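PDB 5V8K: p800 reaction center core protein from Heliobacterium modesticaldum, which forms the homodimeric core of a photosynthetic reaction centre, carrying the bacteriochlorophylls for light harvesting and charge separation and binding a [4Fe-4S] cluster. Local coordinates for residues 338-343 / 353-359; 449-453 / 590-594; 478-482 / 496-500. One frame throughout, in Å; residues are numbered along the deposited sequence.

Two contacts meet a bacteriochlorophyll g: in interaction 1 a histidine ligates the magnesium directly, whereas in interaction 2 the magnesium's ligand is a water held by a glutamine. Interaction 2 lies deep in the chain, beside a bacteriochlorophyll g'; interactions 1 and 3 lie further out, on the same side of the chain's centre. Their centres are about 17 Å apart, against about 27 Å between interactions 1 and 2 and about 23 Å between 2 and 3. Interaction 3 lies within the mostly helical chain between the two segments of interaction 2. Both approach the calcium ligand Asp460, whose side chain is about 9 Å from that of Met594 and about 8 Å from that of Thr498.

Interaction 1 of 3, residues 338-343 / 353-359; sequences HNTIAD and FAHMTYI. With GBF (Bacteriochlorophyll g), chain X.
Asn339 pairs its side-chain amide with the backbone of Ile359. The peptide N of Ile359 donates to Asn339 OD1 at 2.9 Å, and Asn339 ND2 donates to Ile359 O at 3.2 Å, each acceptor being met on a lone pair in its carbonyl plane. ND2 has a further acceptor in Gly465 O. The same amide lies flat over the Tyr358 ring, the planes 9° apart and Asn339 CG above the ring centre. At the ring's far end Tyr358 OH donates to the syn side of Asp343 OD2 (2.9 Å) and also bonds with Trp463 NE1. The buried carboxylate is well supplied: OD2 also bonds with Ser466 OG, its main partner, and the backbone N of Ala471 bonds with OD1. This helix end with its returning loop is an axial-histidine chlorophyll site, in which His338 ND1 binds the magnesium of bacteriochlorophyll g at 2.5 Å. His338 CG stands anti to the backbone N (chi1 159°), which brings ND1 to the metal while NE2 donates to Thr357 O; that bond is modelled very short, so its length is doubtful. Thr357 N donates to the pigment's O1D at 2.9 Å, holding macrocycle and ligand from one residue. Met356 CE and Ile359 CD1 sandwich the imidazole, each over one face in a CH-pi contact. Further along, Ile341 CG2 meets Phe353 CD1 and, 3.5 Å away, Met356 SD.

Interaction 2 of 3, residues 449-453 / 590-594; sequences LQVIA and TIVCM. With GBF (Bacteriochlorophyll g), chain D.
Leu449 and Thr590 meet tip to tip, CD2 of the leucine 3.9 Å from CG2 of the threonine, between two nearly parallel helices. Both helices are predicted to cross the membrane, and they belong to the C-terminal bundle that in type I reaction centres surrounds the electron-transfer cofactors. The short segments run in the same direction, 8° apart, with their axes 11.9 Å from each other, so the gap is bridged by side chains in van der Waals contact, without a hydrogen bond between the segments, and Met594 reaches the backbone of the other helix. Ile452 holds the middle: its CG2, anti to the backbone N, points at Ile591 CD1 (4.1 Å) and touches Met594 SD as the two side chains pass at a slant. Met594 is extended as far as its sulfur and then bends at chi3 (85°), which lays CE against Ala453 CA at 3.7 Å and beside the carbonyl O of Ile452. Thr590 OG1 turns back to its own helix and bonds with Phe586 O.

Around this core, Phe587, a turn earlier on helix 575-599, also packs on Leu449 and Ile452, Ile272 of helix 258-291 packs on Ile452, and Trp532 of helix 520-539 packs on Thr590. A bacteriochlorophyll g', the pigment type of the P800 special pair in heliobacteria, touches Ala453, Thr590, Cys593 and Met594. Turned from the helix pair, Gln450 serves a bacteriochlorophyll g. Its side chain bends at chi2 (-46°), bringing NE2 to 3.4 Å from the pigment's C3B, and OE1 accepts, at 2.5 Å, a hydrogen bond from the water that ligates the magnesium.

Interaction 3 of 3, residues 478-482 / 496-500; sequences YQAAL and PLTNM
Tyr478 reaches across to the 496-500 loop with both its hydroxyl and one ring face. OH donates to the backbone O of Leu497 at 2.8 Å, with the donor tilted 21° from the carbonyl plane; this is the hydrogen bond that joins the loop to the helix here. The ring gets there because CG is anti to the backbone N (chi1 169°), which swings the aromatic group out from the helix toward the loop. Asn499 CB then sits almost squarely over the ring centre, 3.6 Å above the plane, in a CH-pi contact; Thr498 O comes to 3.4 Å from CE1 of the tyrosine. A turn later, Ala481 meets Leu497, whose CD2 lies 4.0 Å from Ala481 O and 4.3 Å from Ala481 CB. Leu482 follows, lying alongside Leu497 but pointing the other way, its CD1 4.1 Å from Leu497 CB. On the loop itself Thr498 OG1 accepts from the N of Met500 at 3.2 Å, an ST turn, and also bonds with Gly461 O. The side chain of Thr498 is about 9 Å from the bound calcium ion. Backbone bonds from Thr498, Asn499 and Met500 to Gly461, Val470 and Trp463 tie the loop to the region before helix 475-488. Ala481 touches Ser375 and Trp463, and Met500 packs on Tyr505 and Gln508 of helix 502-513, which the loop leads into.

Interaction 1 of 3, residues 338-343 / 353-359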
# COMPACT_ATOMS: atom_id res chain seq x y z
N HIS A 338 -18.86 1.46 12.86
CA HIS A 338 -20.02 0.75 13.39
C HIS A 338 -21.06 0.57 12.29
O HIS A 338 -21.50 -0.54 12.03
CB HIS A 338 -20.64 1.50 14.57
CG HIS A 338 -22.07 1.12 14.84
ND1 HIS A 338 -22.45 0.34 15.90
CD2 HIS A 338 -23.21 1.41 14.17
CE1 HIS A 338 -23.76 0.17 15.89
NE2 HIS A 338 -24.24 0.81 14.84
N ASN A 339 -21.41 1.67 11.63
CA ASN A 339 -22.35 1.62 10.51
C ASN A 339 -21.90 0.68 9.39
O ASN A 339 -22.74 0.06 8.74
CB ASN A 339 -22.56 3.01 9.95
CG ASN A 339 -23.44 3.83 10.80
OD1 ASN A 339 -24.03 3.32 11.74
ND2 ASN A 339 -23.54 5.13 10.50
N THR A 340 -20.59 0.60 9.15
CA THR A 340 -20.07 -0.29 8.12
C THR A 340 -20.33 -1.74 8.49
O THR A 340 -20.78 -2.53 7.66
CB THR A 340 -18.56 -0.06 7.93
OG1 THR A 340 -18.32 1.23 7.39
CG2 THR A 340 -17.90 -1.07 6.98
N ILE A 341 -20.03 -2.09 9.75
CA ILE A 341 -20.25 -3.44 10.26
C ILE A 341 -21.73 -3.79 10.17
O ILE A 341 -22.08 -4.91 9.81
CB ILE A 341 -19.72 -3.55 11.70
CG1 ILE A 341 -18.19 -3.58 11.66
CG2 ILE A 341 -20.22 -4.80 12.43
CD1 ILE A 341 -17.60 -3.46 13.06
N ALA A 342 -22.60 -2.83 10.49
CA ALA A 342 -24.04 -2.99 10.36
C ALA A 342 -24.48 -3.23 8.90
O ALA A 342 -25.25 -4.16 8.63
CB ALA A 342 -24.74 -1.75 10.95
N ASP A 343 -24.01 -2.40 7.96
CA ASP A 343 -24.32 -2.58 6.54
C ASP A 343 -23.80 -3.92 6.02
O ASP A 343 -24.46 -4.58 5.21
CB ASP A 343 -23.73 -1.43 5.72
CG ASP A 343 -24.57 -0.17 5.73
OD1 ASP A 343 -25.82 -0.29 5.75
OD2 ASP A 343 -23.98 0.95 5.74
N PHE A 353 -23.14 -9.78 15.04
CA PHE A 353 -23.36 -8.58 14.25
C PHE A 353 -24.78 -8.43 13.73
O PHE A 353 -25.03 -7.55 12.91
CB PHE A 353 -22.40 -8.56 13.08
CG PHE A 353 -20.97 -8.71 13.47
CD1 PHE A 353 -20.34 -7.74 14.23
CD2 PHE A 353 -20.24 -9.81 13.04
CE1 PHE A 353 -19.01 -7.86 14.56
CE2 PHE A 353 -18.92 -9.94 13.38
CZ PHE A 353 -18.29 -8.95 14.12
N ALA A 354 -25.72 -9.23 14.20
CA ALA A 354 -27.07 -9.15 13.67
C ALA A 354 -27.88 -8.04 14.32
O ALA A 354 -27.72 -7.72 15.50
CB ALA A 354 -27.79 -10.48 13.87
N HIS A 355 -28.74 -7.43 13.51
CA HIS A 355 -29.69 -6.42 13.99
C HIS A 355 -28.99 -5.29 14.74
O HIS A 355 -29.36 -4.91 15.85
CB HIS A 355 -30.75 -7.11 14.84
CG HIS A 355 -31.42 -8.23 14.11
ND1 HIS A 355 -31.37 -9.54 14.53
CD2 HIS A 355 -32.11 -8.24 12.94
CE1 HIS A 355 -32.02 -10.31 13.67
NE2 HIS A 355 -32.48 -9.54 12.70
N MET A 356 -27.95 -4.73 14.12
CA MET A 356 -27.35 -3.53 14.67
C MET A 356 -28.18 -2.31 14.30
O MET A 356 -28.88 -2.28 13.28
CB MET A 356 -25.93 -3.42 14.17
CG MET A 356 -25.05 -4.58 14.63
SD MET A 356 -23.45 -4.48 13.83
CE MET A 356 -22.90 -2.87 14.38
N THR A 357 -28.18 -1.32 15.18
CA THR A 357 -28.79 -0.04 14.87
C THR A 357 -27.82 0.82 14.08
O THR A 357 -26.61 0.81 14.33
CB THR A 357 -29.19 0.67 16.17
OG1 THR A 357 -30.23 -0.09 16.80
CG2 THR A 357 -29.73 2.05 15.89
N TYR A 358 -28.36 1.56 13.10
CA TYR A 358 -27.60 2.55 12.36
C TYR A 358 -27.45 3.82 13.19
O TYR A 358 -28.43 4.28 13.79
CB TYR A 358 -28.29 2.91 11.05
CG TYR A 358 -27.34 3.10 9.88
CD1 TYR A 358 -26.77 2.01 9.25
CD2 TYR A 358 -27.02 4.37 9.40
CE1 TYR A 358 -25.93 2.16 8.18
CE2 TYR A 358 -26.17 4.52 8.31
CZ TYR A 358 -25.63 3.42 7.71
OH TYR A 358 -24.78 3.55 6.64
N ILE A 359 -26.24 4.35 13.26
CA ILE A 359 -26.03 5.61 13.95
C ILE A 359 -26.38 6.73 12.98
O ILE A 359 -25.80 6.85 11.90
CB ILE A 359 -24.59 5.75 14.46
CG1 ILE A 359 -24.31 4.66 15.49
CG2 ILE A 359 -24.39 7.12 15.06
CD1 ILE A 359 -22.88 4.56 15.88
MG GBF X . -21.26 0.08 18.05
CHA GBF X . -24.14 -1.63 19.07
CHB GBF X . -22.58 2.87 19.23
CHC GBF X . -18.13 1.40 17.58
CHD GBF X . -19.90 -3.17 17.24
NA GBF X . -22.94 0.51 19.04
C1A GBF X . -24.04 -0.18 19.35
C2A GBF X . -25.23 0.50 19.99
C3A GBF X . -24.80 1.94 19.74
C4A GBF X . -23.35 1.76 19.32
CMA GBF X . -25.66 2.60 18.65
CAA GBF X . -25.53 0.24 21.50
CBA GBF X . -24.27 0.29 22.34
CGA GBF X . -24.57 0.06 23.81
O1A GBF X . -25.70 -0.19 24.20
O2A GBF X . -23.46 0.05 24.76
NB GBF X . -20.49 1.93 18.32
C1B GBF X . -21.15 2.98 18.80
C2B GBF X . -20.30 4.10 18.76
C3B GBF X . -19.06 3.66 18.32
C4B GBF X . -19.21 2.28 18.09
CMB GBF X . -20.68 5.50 19.14
CAB GBF X . -17.84 4.48 18.11
CBB GBF X . -17.69 5.81 18.15
NC GBF X . -19.46 -0.72 17.51
C1C GBF X . -18.31 -0.06 17.38
C2C GBF X . -17.03 -0.67 16.95
C3C GBF X . -17.72 -1.97 16.93
C4C GBF X . -19.06 -1.97 17.20
CMC GBF X . -16.72 -0.14 15.53
CAC GBF X . -17.05 -3.25 16.56
CBC GBF X . -15.58 -3.28 16.23
ND GBF X . -21.71 -1.88 18.19
C1D GBF X . -21.28 -3.06 17.77
C2D GBF X . -22.24 -4.36 17.77
C3D GBF X . -23.25 -3.59 18.31
C4D GBF X . -22.99 -2.22 18.57
CMD GBF X . -22.14 -5.80 17.38
CAD GBF X . -24.56 -3.93 18.92
OBD GBF X . -25.37 -4.89 18.72
CBD GBF X . -25.17 -2.65 19.38
CGD GBF X . -26.46 -2.33 18.69
O1D GBF X . -26.53 -1.90 17.54
O2D GBF X . -27.68 -2.48 19.41
CED GBF X . -28.88 -2.50 18.65

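Interaction 2 of 3, residues 449-453 / 590-594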
# COMPACT_ATOMS: atom_id res chain seq x y z
N LEU A 449 -3.35 13.39 2.90
CA LEU A 449 -4.31 12.48 2.29
C LEU A 449 -5.54 12.22 3.16
O LEU A 449 -6.58 11.84 2.60
CB LEU A 449 -3.66 11.13 1.97
CG LEU A 449 -2.54 11.28 0.94
CD1 LEU A 449 -1.82 9.98 0.74
CD2 LEU A 449 -3.08 11.77 -0.42
N GLN A 450 -5.45 12.41 4.49
CA GLN A 450 -6.64 12.33 5.33
C GLN A 450 -7.57 13.52 5.19
O GLN A 450 -8.69 13.49 5.73
CB GLN A 450 -6.20 12.17 6.80
CG GLN A 450 -5.56 10.86 7.08
CD GLN A 450 -6.36 9.77 6.46
OE1 GLN A 450 -6.01 9.24 5.42
NE2 GLN A 450 -7.51 9.48 7.07
N VAL A 451 -7.14 14.57 4.50
CA VAL A 451 -8.02 15.66 4.09
C VAL A 451 -8.54 15.43 2.67
O VAL A 451 -9.75 15.48 2.41
CB VAL A 451 -7.27 17.01 4.20
CG1 VAL A 451 -8.14 18.14 3.75
CG2 VAL A 451 -6.76 17.25 5.63
N ILE A 452 -7.63 15.13 1.74
CA ILE A 452 -7.98 15.06 0.33
C ILE A 452 -8.95 13.91 0.05
O ILE A 452 -9.93 14.08 -0.67
CB ILE A 452 -6.70 14.95 -0.52
CG1 ILE A 452 -5.92 16.27 -0.39
CG2 ILE A 452 -7.02 14.71 -2.02
CD1 ILE A 452 -4.45 16.19 -0.82
N ALA A 453 -8.70 12.73 0.62
CA ALA A 453 -9.50 11.58 0.22
C ALA A 453 -10.94 11.70 0.71
O ALA A 453 -11.86 11.63 -0.13
CB ALA A 453 -8.85 10.29 0.71
N THR A 590 -1.14 8.57 -5.69
CA THR A 590 -2.45 8.55 -5.06
C THR A 590 -3.39 9.52 -5.76
O THR A 590 -4.53 9.19 -6.10
CB THR A 590 -2.34 8.90 -3.59
OG1 THR A 590 -1.51 7.93 -2.90
CG2 THR A 590 -3.69 8.92 -2.99
N ILE A 591 -2.90 10.73 -6.03
CA ILE A 591 -3.71 11.73 -6.72
C ILE A 591 -4.09 11.26 -8.14
O ILE A 591 -5.21 11.52 -8.61
CB ILE A 591 -2.97 13.09 -6.74
CG1 ILE A 591 -2.73 13.63 -5.33
CG2 ILE A 591 -3.79 14.12 -7.52
CD1 ILE A 591 -3.88 13.54 -4.39
N VAL A 592 -3.19 10.55 -8.84
CA VAL A 592 -3.52 10.03 -10.18
C VAL A 592 -4.72 9.09 -10.10
O VAL A 592 -5.61 9.11 -10.96
CB VAL A 592 -2.32 9.29 -10.80
CG1 VAL A 592 -2.77 8.39 -11.95
CG2 VAL A 592 -1.25 10.27 -11.25
N CYS A 593 -4.73 8.23 -9.08
CA CYS A 593 -5.82 7.28 -8.91
C CYS A 593 -7.13 8.01 -8.67
O CYS A 593 -8.16 7.68 -9.28
CB CYS A 593 -5.48 6.35 -7.75
SG CYS A 593 -4.15 5.16 -8.13
N MET A 594 -7.08 9.08 -7.86
CA MET A 594 -8.27 9.88 -7.59
C MET A 594 -8.69 10.63 -8.84
O MET A 594 -9.88 10.81 -9.08
CB MET A 594 -7.99 10.84 -6.43
CG MET A 594 -7.77 10.11 -5.09
SD MET A 594 -7.43 11.30 -3.81
CE MET A 594 -9.11 11.61 -3.48
MG GBF D . -5.73 5.24 5.98
CHA GBF D . -6.87 2.22 4.60
CHB GBF D . -8.25 5.09 8.13
CHC GBF D . -3.97 7.59 7.80
CHD GBF D . -2.88 4.97 3.89
NA GBF D . -7.30 4.02 6.24
C1A GBF D . -7.77 2.95 5.53
C2A GBF D . -9.13 2.35 5.85
C3A GBF D . -9.52 3.28 7.01
C4A GBF D . -8.29 4.21 7.11
CMA GBF D . -10.79 4.02 6.64
CAA GBF D . -9.28 0.88 6.28
CBA GBF D . -10.76 0.49 6.28
CGA GBF D . -11.25 0.38 7.72
O1A GBF D . -10.53 0.55 8.71
O2A GBF D . -12.60 -0.06 7.89
NB GBF D . -6.04 6.14 7.76
C1B GBF D . -7.19 6.08 8.47
C2B GBF D . -7.12 6.99 9.54
C3B GBF D . -5.90 7.66 9.42
C4B GBF D . -5.28 7.12 8.28
CMB GBF D . -8.19 7.20 10.56
CAB GBF D . -5.35 8.76 10.22
CBB GBF D . -5.98 9.50 11.06
NC GBF D . -3.80 5.99 5.95
C1C GBF D . -3.32 7.03 6.62
C2C GBF D . -2.06 7.79 6.32
C3C GBF D . -1.88 6.92 5.14
C4C GBF D . -2.86 5.95 4.96
CMC GBF D . -2.27 9.26 6.08
CAC GBF D . -0.75 7.05 4.19
CBC GBF D . 0.42 8.04 4.29
ND GBF D . -5.02 4.06 4.56
C1D GBF D . -3.92 3.94 3.85
C2D GBF D . -3.62 2.65 2.99
C3D GBF D . -4.86 2.13 3.37
C4D GBF D . -5.67 2.89 4.25
CMD GBF D . -2.46 2.29 2.12
CAD GBF D . -5.70 0.99 2.99
OBD GBF D . -5.39 -0.14 2.45
CBD GBF D . -6.98 1.00 3.77
CGD GBF D . -8.15 0.95 2.80
O1D GBF D . -8.83 1.91 2.45
O2D GBF D . -8.44 -0.32 2.18
CED GBF D . -9.39 -0.37 1.13
C1 GBF D . -13.13 -0.26 9.20
C2 GBF D . -12.67 -1.58 9.74
C3 GBF D . -13.49 -2.63 9.77
C4 GBF D . -14.87 -2.52 9.18
C5 GBF D . -13.02 -3.94 10.33
C6 GBF D . -13.71 -4.32 11.65
C7 GBF D . -13.25 -3.40 12.77
C8 GBF D . -12.82 -3.81 13.97
C9 GBF D . -12.71 -5.25 14.32
C10 GBF D . -12.36 -2.81 14.98
C11 GBF D . -11.01 -2.33 14.48
C12 GBF D . -10.04 -3.45 14.67
C13 GBF D . -9.13 -3.79 13.76
C14 GBF D . -8.23 -4.91 14.10
C15 GBF D . -9.01 -3.13 12.44
O HOH W 1 -6.86 7.03 4.51

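Interaction 3 of 3, residues 478-482 / 496-500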
# COMPACT_ATOMS: atom_id res chain seq x y z
N TYR A 478 -31.13 6.56 4.18
CA TYR A 478 -30.61 7.02 2.90
C TYR A 478 -31.62 7.90 2.16
O TYR A 478 -31.28 8.99 1.69
CB TYR A 478 -30.20 5.84 2.03
CG TYR A 478 -29.91 6.26 0.64
CD1 TYR A 478 -28.86 7.11 0.35
CD2 TYR A 478 -30.72 5.85 -0.40
CE1 TYR A 478 -28.62 7.53 -0.97
CE2 TYR A 478 -30.48 6.24 -1.69
CZ TYR A 478 -29.42 7.08 -1.97
OH TYR A 478 -29.20 7.48 -3.26
N GLN A 479 -32.89 7.45 2.07
CA GLN A 479 -33.89 8.18 1.29
C GLN A 479 -34.19 9.54 1.90
O GLN A 479 -34.37 10.52 1.17
CB GLN A 479 -35.18 7.37 1.17
CG GLN A 479 -35.04 6.07 0.39
CD GLN A 479 -34.77 6.30 -1.08
OE1 GLN A 479 -35.14 7.34 -1.64
NE2 GLN A 479 -34.12 5.32 -1.73
N ALA A 480 -34.26 9.63 3.22
CA ALA A 480 -34.48 10.94 3.84
C ALA A 480 -33.30 11.86 3.57
O ALA A 480 -33.48 13.05 3.30
CB ALA A 480 -34.71 10.80 5.35
N ALA A 481 -32.09 11.31 3.62
CA ALA A 481 -30.89 12.09 3.34
C ALA A 481 -30.86 12.56 1.88
O ALA A 481 -30.43 13.68 1.58
CB ALA A 481 -29.65 11.24 3.64
N LEU A 482 -31.32 11.71 0.97
CA LEU A 482 -31.37 12.07 -0.43
C LEU A 482 -32.34 13.21 -0.68
O LEU A 482 -32.06 14.11 -1.47
CB LEU A 482 -31.75 10.84 -1.26
CG LEU A 482 -31.97 11.05 -2.76
CD1 LEU A 482 -30.69 11.43 -3.43
CD2 LEU A 482 -32.49 9.81 -3.35
N PRO A 496 -25.08 13.43 -7.84
CA PRO A 496 -26.13 12.75 -7.08
C PRO A 496 -25.56 12.13 -5.82
O PRO A 496 -24.42 11.65 -5.79
CB PRO A 496 -26.62 11.66 -8.03
CG PRO A 496 -25.71 11.65 -9.15
CD PRO A 496 -24.57 12.58 -8.91
N LEU A 497 -26.36 12.14 -4.76
CA LEU A 497 -25.98 11.39 -3.57
C LEU A 497 -26.27 9.91 -3.81
O LEU A 497 -27.42 9.50 -3.90
CB LEU A 497 -26.74 11.91 -2.35
CG LEU A 497 -26.37 11.20 -1.05
CD1 LEU A 497 -24.96 11.51 -0.67
CD2 LEU A 497 -27.31 11.67 0.03
N THR A 498 -25.22 9.10 -3.95
CA THR A 498 -25.39 7.66 -4.04
C THR A 498 -25.53 7.06 -2.62
O THR A 498 -25.28 7.70 -1.61
CB THR A 498 -24.20 7.00 -4.76
OG1 THR A 498 -23.06 6.96 -3.89
CG2 THR A 498 -23.81 7.73 -6.08
N ASN A 499 -25.93 5.81 -2.57
CA ASN A 499 -25.96 5.04 -1.34
C ASN A 499 -24.67 4.25 -1.14
O ASN A 499 -24.67 3.30 -0.34
CB ASN A 499 -27.16 4.10 -1.32
CG ASN A 499 -27.08 2.97 -2.35
OD1 ASN A 499 -26.26 2.98 -3.26
ND2 ASN A 499 -27.93 1.97 -2.17
N MET A 500 -23.59 4.63 -1.81
CA MET A 500 -22.34 3.86 -1.81
C MET A 500 -21.28 4.54 -0.95
O MET A 500 -20.82 5.64 -1.27
CB MET A 500 -21.79 3.67 -3.22
CG MET A 500 -22.72 2.91 -4.17
SD MET A 500 -21.94 2.63 -5.79
CE MET A 500 -21.90 4.29 -6.43